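Local coordinates for Alr1585 protein (Nostoc sp., PDB 5C2I), which probably uses its bound haem to oxidise dyes and other substrates with hydrogen peroxide, as a member of the dye-decolorizing (DyP-type) peroxidases, at residues L27-G32 and G244-S249; S64-Y69 and F463-A468; D269-A274 and I279-A284; W430-K433 and T439-Y442. The protein carries 1 engineered substitution. One frame throughout, in Å; residues are numbered along the deposited sequence.

Contact 1 (L27-G32 and G244-S249)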
loop_
_atom_site.group_PDB
_atom_site.type_symbol
_atom_site.label_atom_id
_atom_site.label_comp_id
_atom_site.label_asym_id
_atom_site.label_seq_id
_atom_site.Cartn_x
_atom_site.Cartn_y
_atom_site.Cartn_z
ATOM N N LEU A 27 -5.641 38.283 -11.391
ATOM C CA LEU A 27 -5.792 36.913 -10.913
ATOM C C LEU A 27 -7.277 36.484 -10.820
ATOM O O LEU A 27 -7.597 35.309 -10.903
ATOM C CB LEU A 27 -5.120 36.733 -9.545
ATOM C CG LEU A 27 -3.594 36.858 -9.514
ATOM C CD1 LEU A 27 -3.059 36.708 -8.090
ATOM C CD2 LEU A 27 -2.932 35.842 -10.437
ATOM N N ASN A 28 -8.170 37.440 -10.592
ATOM C CA ASN A 28 -9.584 37.159 -10.497
ATOM C C ASN A 28 -10.216 36.800 -11.824
ATOM O O ASN A 28 -11.138 36.021 -11.860
ATOM C CB ASN A 28 -10.332 38.388 -9.940
ATOM C CG ASN A 28 -11.726 38.025 -9.462
ATOM O OD1 ASN A 28 -11.915 37.073 -8.697
ATOM N ND2 ASN A 28 -12.737 38.730 -9.988
ATOM N N ASP A 29 -9.719 37.365 -12.915
ATOM C CA ASP A 29 -10.318 37.168 -14.256
ATOM C C ASP A 29 -9.545 36.243 -15.159
ATOM O O ASP A 29 -10.009 35.915 -16.293
ATOM C CB ASP A 29 -10.531 38.526 -14.970
ATOM C CG ASP A 29 -11.676 38.480 -16.005
ATOM O OD1 ASP A 29 -12.623 37.700 -15.781
ATOM O OD2 ASP A 29 -11.659 39.291 -16.982
ATOM N N LEU A 30 -8.372 35.813 -14.699
ATOM C CA LEU A 30 -7.517 34.872 -15.469
ATOM C C LEU A 30 -7.885 33.468 -15.057
ATOM O O LEU A 30 -8.025 33.181 -13.847
ATOM C CB LEU A 30 -6.043 35.111 -15.127
ATOM C CG LEU A 30 -5.002 34.151 -15.717
ATOM C CD1 LEU A 30 -4.908 34.360 -17.233
ATOM C CD2 LEU A 30 -3.649 34.370 -15.086
ATOM N N GLN A 31 -7.992 32.572 -16.012
ATOM C CA GLN A 31 -8.220 31.154 -15.685
ATOM C C GLN A 31 -6.987 30.543 -14.970
ATOM O O GLN A 31 -5.851 30.953 -15.183
ATOM C CB GLN A 31 -8.499 30.335 -16.945
ATOM C CG GLN A 31 -9.833 30.649 -17.584
ATOM C CD GLN A 31 -10.213 29.636 -18.636
ATOM O OE1 GLN A 31 -10.252 28.423 -18.370
ATOM N NE2 GLN A 31 -10.510 30.113 -19.826
ATOM N N GLY A 32 -7.236 29.563 -14.118
ATOM C CA GLY A 32 -6.196 28.759 -13.496
ATOM C C GLY A 32 -5.466 27.844 -14.470
ATOM O O GLY A 32 -5.783 27.800 -15.669
ATOM N N GLY A 244 -12.259 40.795 -23.192
ATOM C CA GLY A 244 -12.487 40.786 -21.745
ATOM C C GLY A 244 -13.275 42.009 -21.308
ATOM O O GLY A 244 -13.355 42.963 -22.046
ATOM N N ASN A 245 -13.854 41.996 -20.107
ATOM C CA ASN A 245 -14.672 43.104 -19.598
ATOM C C ASN A 245 -14.122 43.805 -18.342
ATOM O O ASN A 245 -14.889 44.502 -17.633
ATOM C CB ASN A 245 -16.022 42.529 -19.253
ATOM C CG ASN A 245 -16.737 42.085 -20.492
ATOM O OD1 ASN A 245 -16.739 42.821 -21.511
ATOM N ND2 ASN A 245 -17.371 40.924 -20.434
ATOM N N THR A 246 -12.832 43.636 -18.036
ATOM C CA THR A 246 -12.232 44.282 -16.842
ATOM C C THR A 246 -11.045 45.031 -17.352
ATOM O O THR A 246 -10.699 44.936 -18.553
ATOM C CB THR A 246 -11.795 43.318 -15.706
ATOM O OG1 THR A 246 -10.582 42.627 -16.049
ATOM C CG2 THR A 246 -12.893 42.283 -15.383
ATOM N N LYS A 247 -10.437 45.824 -16.464
ATOM C CA LYS A 247 -9.254 46.583 -16.853
ATOM C C LYS A 247 -8.052 45.620 -17.013
ATOM O O LYS A 247 -7.047 45.973 -17.614
ATOM C CB LYS A 247 -8.916 47.670 -15.826
ATOM C CG LYS A 247 -9.974 48.737 -15.603
ATOM C CD LYS A 247 -10.268 49.481 -16.870
ATOM C CE LYS A 247 -11.154 50.670 -16.529
ATOM N NZ LYS A 247 -12.109 50.947 -17.625
ATOM N N ASP A 248 -8.179 44.419 -16.459
ATOM C CA ASP A 248 -7.092 43.491 -16.371
ATOM C C ASP A 248 -7.538 42.089 -16.759
ATOM O O ASP A 248 -7.325 41.156 -16.021
ATOM C CB ASP A 248 -6.563 43.552 -14.916
ATOM C CG ASP A 248 -5.635 44.717 -14.681
ATOM O OD1 ASP A 248 -4.952 45.151 -15.640
ATOM O OD2 ASP A 248 -5.534 45.161 -13.538
ATOM N N SER A 249 -8.136 41.955 -17.933
ATOM C CA SER A 249 -8.626 40.658 -18.449
ATOM C C SER A 249 -7.628 40.004 -19.382
ATOM O O SER A 249 -7.361 40.522 -20.490
ATOM C CB SER A 249 -9.919 40.879 -19.234
ATOM O OG SER A 249 -10.961 41.305 -18.368
#
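Asp-29 meets Ser-249 and Thr-246 where the end of helix 24-29 faces the loop between strands 239-240 and 250-261. Its side chain can be followed outward. Asp-29 CB looks toward the loop and lies 4.3 Å from Asp-248 O. CG stands anti to the backbone N (chi1 -154°), which turns the carboxylate toward the loop. There Asp-29 CG lies 4.0 Å from Thr-246 CG2. The tip atom Asp-29 OD2 accepts a short bond of 2.5 Å from Ser-249 OG. The hydroxyl arrives nearly along the C-O direction of the carboxylate. Ser-249 CB follows behind, 3.3 Å from the same Asp-29 OD2. Ser-462 OG, on helix 461-465, bonds to OD2 as well.

Ser-249 OG is itself well supplied. It accepts from Thr-246 N and, at 2.7 Å, from Thr-246 OG1. Thr-246 OG1 in turn accepts from Asp-248 N at 3.0 Å, which makes an ST turn. The donors therefore run in one direction, from Asp-248 N through the two hydroxyls to the carboxylate. Such a chain would probably stabilise a negative charge on the buried Asp-29 and help hold the shape of the loop that faces it.

Contact 2 (S64-Y69 and F463-A468)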
loop_
_atom_site.group_PDB
_atom_site.type_symbol
_atom_site.label_atom_id
_atom_site.label_comp_id
_atom_site.label_asym_id
_atom_site.label_seq_id
_atom_site.Cartn_x
_atom_site.Cartn_y
_atom_site.Cartn_z
ATOM N N SER A 64 -23.080 29.578 -18.507
ATOM C CA SER A 64 -23.417 28.839 -17.275
ATOM C C SER A 64 -22.195 28.080 -16.795
ATOM O O SER A 64 -21.939 28.028 -15.602
ATOM C CB SER A 64 -24.597 27.873 -17.446
ATOM O OG SER A 64 -24.144 26.740 -18.225
ATOM N N PHE A 65 -21.429 27.514 -17.728
ATOM C CA PHE A 65 -20.197 26.813 -17.355
ATOM C C PHE A 65 -19.157 27.731 -16.733
ATOM O O PHE A 65 -18.532 27.381 -15.725
ATOM C CB PHE A 65 -19.593 26.099 -18.566
ATOM C CG PHE A 65 -18.443 25.208 -18.209
ATOM C CD1 PHE A 65 -18.674 23.969 -17.628
ATOM C CD2 PHE A 65 -17.166 25.579 -18.470
ATOM C CE1 PHE A 65 -17.608 23.131 -17.273
ATOM C CE2 PHE A 65 -16.100 24.729 -18.168
ATOM C CZ PHE A 65 -16.327 23.511 -17.529
ATOM N N ALA A 66 -19.012 28.923 -17.277
ATOM C CA ALA A 66 -18.138 29.914 -16.698
ATOM C C ALA A 66 -18.609 30.403 -15.335
ATOM O O ALA A 66 -17.783 30.602 -14.451
ATOM C CB ALA A 66 -17.992 31.090 -17.653
ATOM N N GLN A 67 -19.926 30.543 -15.151
ATOM C CA GLN A 67 -20.438 30.987 -13.853
ATOM C C GLN A 67 -20.258 29.912 -12.800
ATOM O O GLN A 67 -19.983 30.214 -11.647
ATOM C CB GLN A 67 -21.919 31.365 -13.942
ATOM C CG GLN A 67 -22.155 32.653 -14.702
ATOM C CD GLN A 67 -23.606 32.849 -15.117
ATOM O OE1 GLN A 67 -24.411 31.902 -15.161
ATOM N NE2 GLN A 67 -23.945 34.094 -15.451
ATOM N N THR A 68 -20.464 28.649 -13.174
ATOM C CA THR A 68 -20.550 27.561 -12.200
ATOM C C THR A 68 -19.226 26.868 -11.926
ATOM O O THR A 68 -18.943 26.492 -10.780
ATOM C CB THR A 68 -21.581 26.520 -12.657
ATOM O OG1 THR A 68 -22.831 27.190 -12.855
ATOM C CG2 THR A 68 -21.810 25.465 -11.595
ATOM N N TYR A 69 -18.429 26.644 -12.973
ATOM C CA TYR A 69 -17.286 25.739 -12.856
ATOM C C TYR A 69 -15.902 26.329 -13.053
ATOM O O TYR A 69 -14.955 25.847 -12.436
ATOM C CB TYR A 69 -17.444 24.583 -13.868
ATOM C CG TYR A 69 -18.562 23.643 -13.462
ATOM C CD1 TYR A 69 -18.367 22.717 -12.464
ATOM C CD2 TYR A 69 -19.796 23.674 -14.096
ATOM C CE1 TYR A 69 -19.399 21.851 -12.067
ATOM C CE2 TYR A 69 -20.812 22.800 -13.742
ATOM C CZ TYR A 69 -20.603 21.889 -12.727
ATOM O OH TYR A 69 -21.606 21.028 -12.360
ATOM N N PHE A 463 -15.231 37.470 -20.201
ATOM C CA PHE A 463 -15.671 37.255 -21.567
ATOM C C PHE A 463 -16.683 36.112 -21.637
ATOM O O PHE A 463 -17.782 36.260 -22.239
ATOM C CB PHE A 463 -14.517 36.980 -22.497
ATOM C CG PHE A 463 -14.914 36.427 -23.828
ATOM C CD1 PHE A 463 -15.474 37.242 -24.807
ATOM C CD2 PHE A 463 -14.667 35.111 -24.158
ATOM C CE1 PHE A 463 -15.826 36.760 -26.055
ATOM C CE2 PHE A 463 -15.005 34.602 -25.435
ATOM C CZ PHE A 463 -15.601 35.419 -26.382
ATOM N N LEU A 464 -16.343 34.998 -21.009
ATOM C CA LEU A 464 -17.177 33.823 -21.052
ATOM C C LEU A 464 -18.498 34.004 -20.303
ATOM O O LEU A 464 -19.549 33.507 -20.742
ATOM C CB LEU A 464 -16.392 32.616 -20.528
ATOM C CG LEU A 464 -15.123 32.242 -21.308
ATOM C CD1 LEU A 464 -14.314 31.210 -20.582
ATOM C CD2 LEU A 464 -15.512 31.759 -22.705
ATOM N N LYS A 465 -18.453 34.693 -19.174
ATOM C CA LYS A 465 -19.645 34.903 -18.383
ATOM C C LYS A 465 -20.680 35.842 -19.014
ATOM O O LYS A 465 -21.809 35.848 -18.559
ATOM C CB LYS A 465 -19.280 35.486 -17.021
ATOM C CG LYS A 465 -18.615 34.526 -16.053
ATOM C CD LYS A 465 -18.574 35.188 -14.679
ATOM C CE LYS A 465 -17.929 34.294 -13.655
ATOM N NZ LYS A 465 -18.012 34.949 -12.317
ATOM N N THR A 466 -20.279 36.657 -19.990
ATOM C CA THR A 466 -21.182 37.646 -20.584
ATOM C C THR A 466 -21.402 37.379 -22.076
ATOM O O THR A 466 -21.843 38.242 -22.816
ATOM C CB THR A 466 -20.641 39.076 -20.382
ATOM O OG1 THR A 466 -19.351 39.196 -20.976
ATOM C CG2 THR A 466 -20.537 39.411 -18.908
ATOM N N LEU A 467 -21.085 36.176 -22.498
ATOM C CA LEU A 467 -21.224 35.799 -23.888
ATOM C C LEU A 467 -22.708 35.762 -24.344
ATOM O O LEU A 467 -22.999 36.139 -25.477
ATOM C CB LEU A 467 -20.530 34.456 -24.054
ATOM C CG LEU A 467 -20.061 33.976 -25.398
ATOM C CD1 LEU A 467 -19.223 34.971 -26.153
ATOM C CD2 LEU A 467 -19.290 32.693 -25.137
ATOM N N ALA A 468 -23.619 35.383 -23.453
ATOM C CA ALA A 468 -25.066 35.432 -23.650
ATOM C C ALA A 468 -25.654 36.534 -22.763
ATOM O O ALA A 468 -25.011 36.981 -21.791
ATOM C CB ALA A 468 -25.689 34.100 -23.290
ATOM O OXT ALA A 468 -26.758 36.955 -22.989
#
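On the helix that brings Ala-66 and Gln-67 against Lys-465, the carbonyl oxygen of Ser-64 is gripped twice. Thr-68 N gives it the usual helical bond. Thr-68 OG1 adds a second bond of 3.0 Å to Ser-64 O, from the opposite face of the carbonyl plane. The hydroxyl thus reinforces the last turn of its own helix.

No hydrogen bond links the two segments, and the contact itself is made by carbon atoms. Ala-66 points toward the other helix. Its CB touches Leu-464 CB at 3.6 Å and Lys-465 CG at 3.8 Å. The methyl group is small, and the backbones come close here: the CA atoms of Ala-66 and Lys-465 are 5.5 Å apart. Lys-465 places CG anti to its own carbonyl carbon (chi1 -73°) and is extended beyond it. The chain therefore runs alongside the last turn of helix 55-68, with Lys-465 CE 3.8 Å from Ala-66 O. Gln-67 flanks it, its CG 4.2 Å from Lys-465 CG. The lysine contributes its aliphatic part to the contact, on the more exposed side.

Gln-63, one turn before Gln-67, donates from NE2 to Lys-465 O near the end of the other helix. Leu-464 also reaches Ile-62 and Ile-70. Phe-65 and Leu-464 both rest on Phe-96. The contact thus joins helix 55-68 to the C-terminal helix 461-465 beside strand 93-98, at the edge of this chain's five-stranded antiparallel sheet.

Contact 3 (D269-A274 and I279-A284)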
loop_
_atom_site.group_PDB
_atom_site.type_symbol
_atom_site.label_atom_id
_atom_site.label_comp_id
_atom_site.label_asym_id
_atom_site.label_seq_id
_atom_site.Cartn_x
_atom_site.Cartn_y
_atom_site.Cartn_z
ATOM N N ASP A 269 16.175 0.683 -28.410
ATOM C CA ASP A 269 17.104 1.592 -29.126
ATOM C C ASP A 269 18.123 2.159 -28.114
ATOM O O ASP A 269 19.322 2.199 -28.389
ATOM C CB ASP A 269 16.276 2.667 -29.816
ATOM C CG ASP A 269 16.944 3.273 -31.058
ATOM O OD1 ASP A 269 18.031 2.806 -31.444
ATOM O OD2 ASP A 269 16.360 4.255 -31.568
ATOM N N GLN A 270 17.642 2.530 -26.923
ATOM C CA GLN A 270 18.487 2.975 -25.835
ATOM C C GLN A 270 19.524 1.901 -25.448
ATOM O O GLN A 270 20.697 2.201 -25.289
ATOM C CB GLN A 270 17.633 3.379 -24.617
ATOM C CG GLN A 270 18.442 3.813 -23.400
ATOM C CD GLN A 270 17.566 4.210 -22.233
ATOM O OE1 GLN A 270 16.337 4.365 -22.393
ATOM N NE2 GLN A 270 18.171 4.283 -21.018
ATOM N N ARG A 271 19.099 0.647 -25.337
ATOM C CA ARG A 271 20.033 -0.459 -25.043
ATOM C C ARG A 271 21.048 -0.655 -26.156
ATOM O O ARG A 271 22.224 -0.924 -25.901
ATOM C CB ARG A 271 19.293 -1.788 -24.767
ATOM C CG ARG A 271 18.660 -1.838 -23.372
ATOM C CD ARG A 271 18.258 -3.269 -22.992
ATOM N NE ARG A 271 17.105 -3.694 -23.777
ATOM C CZ ARG A 271 15.833 -3.371 -23.502
ATOM N NH1 ARG A 271 15.542 -2.672 -22.419
ATOM N NH2 ARG A 271 14.859 -3.787 -24.307
ATOM N N LYS A 272 20.587 -0.557 -27.391
ATOM C CA LYS A 272 21.491 -0.712 -28.508
ATOM C C LYS A 272 22.544 0.410 -28.548
ATOM O O LYS A 272 23.725 0.169 -28.812
ATOM C CB LYS A 272 20.740 -0.814 -29.817
ATOM C CG LYS A 272 21.754 -1.043 -30.935
ATOM C CD LYS A 272 21.261 -1.774 -32.143
ATOM C CE LYS A 272 22.379 -1.925 -33.157
ATOM N NZ LYS A 272 21.891 -2.360 -34.492
ATOM N N LEU A 273 22.096 1.633 -28.318
ATOM C CA LEU A 273 22.984 2.787 -28.233
ATOM C C LEU A 273 24.027 2.566 -27.159
ATOM O O LEU A 273 25.232 2.740 -27.406
ATOM C CB LEU A 273 22.153 4.052 -27.938
ATOM C CG LEU A 273 22.924 5.339 -27.657
ATOM C CD1 LEU A 273 23.768 5.759 -28.863
ATOM C CD2 LEU A 273 21.965 6.432 -27.232
ATOM N N ALA A 274 23.581 2.097 -25.988
ATOM C CA ALA A 274 24.487 1.828 -24.887
ATOM C C ALA A 274 25.527 0.766 -25.261
ATOM O O ALA A 274 26.719 0.905 -24.958
ATOM C CB ALA A 274 23.690 1.397 -23.662
ATOM N N ILE A 279 28.666 1.845 -22.943
ATOM C CA ILE A 279 28.358 2.557 -21.714
ATOM C C ILE A 279 27.147 1.937 -20.988
ATOM O O ILE A 279 26.444 1.081 -21.530
ATOM C CB ILE A 279 28.054 4.043 -21.982
ATOM C CG1 ILE A 279 26.814 4.192 -22.884
ATOM C CG2 ILE A 279 29.266 4.720 -22.599
ATOM C CD1 ILE A 279 26.438 5.609 -23.207
ATOM N N GLN A 280 26.908 2.380 -19.754
ATOM C CA GLN A 280 25.733 1.952 -19.015
ATOM C C GLN A 280 24.456 2.413 -19.701
ATOM O O GLN A 280 24.385 3.519 -20.234
ATOM C CB GLN A 280 25.757 2.510 -17.590
ATOM C CG GLN A 280 26.765 1.819 -16.689
ATOM C CD GLN A 280 26.380 0.380 -16.401
ATOM O OE1 GLN A 280 25.243 0.043 -16.124
ATOM N NE2 GLN A 280 27.343 -0.466 -16.475
ATOM N N GLU A 281 23.446 1.551 -19.669
ATOM C CA GLU A 281 22.150 1.879 -20.229
ATOM C C GLU A 281 21.563 3.165 -19.640
ATOM O O GLU A 281 20.988 3.990 -20.344
ATOM C CB GLU A 281 21.262 0.690 -19.988
ATOM C CG GLU A 281 19.824 0.826 -20.411
ATOM C CD GLU A 281 19.060 -0.503 -20.278
ATOM O OE1 GLU A 281 19.659 -1.551 -19.936
ATOM O OE2 GLU A 281 17.848 -0.498 -20.595
ATOM N N ASN A 282 21.734 3.355 -18.336
ATOM C CA ASN A 282 21.233 4.585 -17.722
ATOM C C ASN A 282 21.899 5.874 -18.269
ATOM O O ASN A 282 21.211 6.878 -18.510
ATOM C CB ASN A 282 21.198 4.480 -16.193
ATOM C CG ASN A 282 22.556 4.352 -15.561
ATOM O OD1 ASN A 282 23.597 4.577 -16.158
ATOM N ND2 ASN A 282 22.539 3.976 -14.302
ATOM N N LEU A 283 23.202 5.809 -18.569
ATOM C CA LEU A 283 23.893 6.952 -19.174
ATOM C C LEU A 283 23.438 7.177 -20.621
ATOM O O LEU A 283 23.228 8.328 -21.045
ATOM C CB LEU A 283 25.424 6.785 -19.086
ATOM C CG LEU A 283 26.267 7.879 -19.720
ATOM C CD1 LEU A 283 26.003 9.252 -19.102
ATOM C CD2 LEU A 283 27.736 7.505 -19.619
ATOM N N ALA A 284 23.220 6.103 -21.380
ATOM C CA ALA A 284 22.646 6.259 -22.736
ATOM C C ALA A 284 21.319 7.045 -22.688
ATOM O O ALA A 284 21.077 7.944 -23.496
ATOM C CB ALA A 284 22.458 4.903 -23.400
#
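Two hydrogen bonds join Gln-270 to Glu-281 and Ala-274 to Ile-279. Gln-270 is extended, with CG anti to the backbone N (chi1 178°), and so reaches across to the first turn of helix 281-289. Its NE2 donates to Glu-281 O at 2.9 Å, with an N-H...O angle of 166°. The oxygen lies in the plane of the glutamine amide. The amide nitrogen sits above the plane of the carbonyl, off its lone pairs. The second bond is between backbones: Ile-279 N gives to Ala-274 O at 3.0 Å and ties the next segment's start to the last turn of helix 263-277.

The charged pair is Arg-271 and Glu-281. Their side chains lie side by side and point the same way, with the guanidinium and carboxylate planes 69° apart. The salt bridge from Arg-271 NH1 to Glu-281 OE2 is long, at 3.7 Å. The carboxylate also rests against the arginine's aliphatic part, near CG and CD.

Apolar packing centres on two alanines. Ala-274 CB and Ala-284 CB meet at 3.7 Å. Ala-284 CB also lies 3.7 Å from Gln-270 O, so it sits on the backbone of the other helix. Leu-273 CD2 borders it at 4.2 Å from Ala-284 CB. Ile-279 CG1 packs on Ala-274, 4.3 Å from its CB.

Two consecutive helices, 263-277 and 281-289, are joined by a short turn, with Gln-280 at the N-cap of the latter and touching Phe-81 of the second subunit. Small side chains allow the close approach. The directional bonds probably fix the turn more than the long, partly exposed salt bridge does.

Contact 4 (W430-K433 and T439-Y442)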
loop_
_atom_site.group_PDB
_atom_site.type_symbol
_atom_site.label_atom_id
_atom_site.label_comp_id
_atom_site.label_asym_id
_atom_site.label_seq_id
_atom_site.Cartn_x
_atom_site.Cartn_y
_atom_site.Cartn_z
ATOM N N TRP A 430 27.548 11.074 -30.484
ATOM C CA TRP A 430 27.493 10.723 -29.066
ATOM C C TRP A 430 28.904 10.600 -28.518
ATOM O O TRP A 430 29.758 9.944 -29.145
ATOM C CB TRP A 430 26.738 9.404 -28.913
ATOM C CG TRP A 430 25.410 9.434 -29.620
ATOM C CD1 TRP A 430 25.189 9.275 -30.951
ATOM C CD2 TRP A 430 24.122 9.650 -29.037
ATOM N NE1 TRP A 430 23.848 9.340 -31.236
ATOM C CE2 TRP A 430 23.171 9.598 -30.082
ATOM C CE3 TRP A 430 23.667 9.869 -27.728
ATOM C CZ2 TRP A 430 21.795 9.772 -29.854
ATOM C CZ3 TRP A 430 22.332 10.038 -27.504
ATOM C CH2 TRP A 430 21.397 9.980 -28.558
ATOM N N PRO A 431 29.173 11.220 -27.355
ATOM C CA PRO A 431 30.508 11.089 -26.781
ATOM C C PRO A 431 30.747 9.663 -26.289
ATOM O O PRO A 431 29.915 9.106 -25.599
ATOM C CB PRO A 431 30.504 12.106 -25.620
ATOM C CG PRO A 431 29.374 13.071 -25.944
ATOM C CD PRO A 431 28.341 12.160 -26.584
ATOM N N LYS A 432 31.851 9.053 -26.702
ATOM C CA LYS A 432 32.201 7.736 -26.221
ATOM C C LYS A 432 32.454 7.739 -24.717
ATOM O O LYS A 432 32.082 6.788 -24.016
ATOM C CB LYS A 432 33.447 7.202 -26.951
ATOM C CG LYS A 432 33.245 6.997 -28.434
ATOM C CD LYS A 432 34.484 6.363 -29.057
ATOM C CE LYS A 432 34.317 6.317 -30.556
ATOM N NZ LYS A 432 35.415 5.595 -31.225
ATOM N N LYS A 433 33.153 8.763 -24.234
ATOM C CA LYS A 433 33.514 8.871 -22.822
ATOM C C LYS A 433 33.064 10.254 -22.390
ATOM O O LYS A 433 33.483 11.242 -22.953
ATOM C CB LYS A 433 35.031 8.725 -22.626
ATOM C CG LYS A 433 35.536 7.326 -22.954
ATOM C CD LYS A 433 35.196 6.379 -21.781
ATOM C CE LYS A 433 36.342 6.252 -20.791
ATOM N NZ LYS A 433 35.985 5.363 -19.640
ATOM N N THR A 439 33.614 11.371 -30.504
ATOM C CA THR A 439 32.239 10.950 -30.674
ATOM C C THR A 439 32.114 9.800 -31.642
ATOM O O THR A 439 33.039 9.467 -32.388
ATOM C CB THR A 439 31.336 12.092 -31.182
ATOM O OG1 THR A 439 31.797 12.547 -32.439
ATOM C CG2 THR A 439 31.300 13.262 -30.182
ATOM N N GLU A 440 30.936 9.218 -31.647
ATOM C CA GLU A 440 30.570 8.196 -32.594
ATOM C C GLU A 440 29.135 8.494 -33.082
ATOM O O GLU A 440 28.285 8.896 -32.296
ATOM C CB GLU A 440 30.622 6.861 -31.903
ATOM C CG GLU A 440 30.038 5.733 -32.697
ATOM C CD GLU A 440 30.456 4.378 -32.136
ATOM O OE1 GLU A 440 31.572 4.284 -31.571
ATOM O OE2 GLU A 440 29.666 3.422 -32.277
ATOM N N GLU A 441 28.888 8.330 -34.380
ATOM C CA GLU A 441 27.545 8.602 -34.934
ATOM C C GLU A 441 26.577 7.452 -34.644
ATOM O O GLU A 441 26.958 6.294 -34.712
ATOM C CB GLU A 441 27.613 8.814 -36.453
ATOM C CG GLU A 441 28.183 10.158 -36.852
ATOM C CD GLU A 441 28.197 10.352 -38.353
ATOM O OE1 GLU A 441 28.121 9.363 -39.091
ATOM O OE2 GLU A 441 28.259 11.521 -38.786
ATOM N N TYR A 442 25.331 7.783 -34.316
ATOM C CA TYR A 442 24.271 6.784 -34.170
ATOM C C TYR A 442 22.962 7.487 -34.492
ATOM O O TYR A 442 22.700 8.603 -33.995
ATOM C CB TYR A 442 24.251 6.214 -32.745
ATOM C CG TYR A 442 23.271 5.125 -32.459
ATOM C CD1 TYR A 442 21.933 5.414 -32.159
ATOM C CD2 TYR A 442 23.679 3.806 -32.416
ATOM C CE1 TYR A 442 21.016 4.406 -31.870
ATOM C CE2 TYR A 442 22.767 2.791 -32.132
ATOM C CZ TYR A 442 21.438 3.105 -31.848
ATOM O OH TYR A 442 20.578 2.077 -31.546
#
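Trp-430 holds CG beside its backbone N and anti to its carbonyl carbon (chi1 -51°), while Tyr-442 holds CG anti to its backbone N (chi1 -177°). The first torsion lays the pyrrole edge of the indole along the neighbouring strand. The second leads the tyrosine ring away from it, leaving CB and the backbone carbonyl to be met. Trp-430 NE1 donates to Tyr-442 O at 3.1 Å, almost straight at 169°, with the oxygen in the plane of the indole. Trp-430 CD1 lies 3.4 Å from Glu-440 O and 3.7 Å from Tyr-442 CB.

The backbones form a beta hairpin. Trp-430 and Glu-440 are an antiparallel hydrogen-bonded pair, joined by two bonds of 2.9 Å, from Trp-430 N to Glu-440 O and from Glu-440 N to Trp-430 O. Pro-431 and Thr-439 follow as a non-hydrogen-bonded pair. Thr-439 CA makes a CA-H...O contact of 3.1 Å with Trp-430 O.

Lys-432 crosses Glu-440 at about a right angle, but NZ stays 4.1 Å from Glu-440 OE1. Its salt bridge is with Glu-438. The indole N-H thus acts as a third rung beside the two backbone bonds, which satisfies a polar atom on an otherwise apolar ring packed against Leu-273 and Ile-288.

How the contacts relate
Contacts 1 and 2 lie 13 Å apart between centres; helix 461-465 forms part of contact 2 and borders contact 1. Contacts 3 and 4 lie 12 Å apart on the opposite side of the chain's centre. Contact 1 is mostly buried and polar. Contact 2 is partly buried and depends on carbon packing. Both join residues distant in sequence. Contacts 3 and 4 are local: a turn between consecutive helices and a beta hairpin. Each combines backbone bonding (one bond in 3, two in 4) with a side-chain N-H donated to a backbone carbonyl. They also touch: Tyr-442 OH probably bonds to Asp-269 OD1 at 2.7 Å, and Leu-273 packs on Trp-430. Only contact 3 touches another subunit.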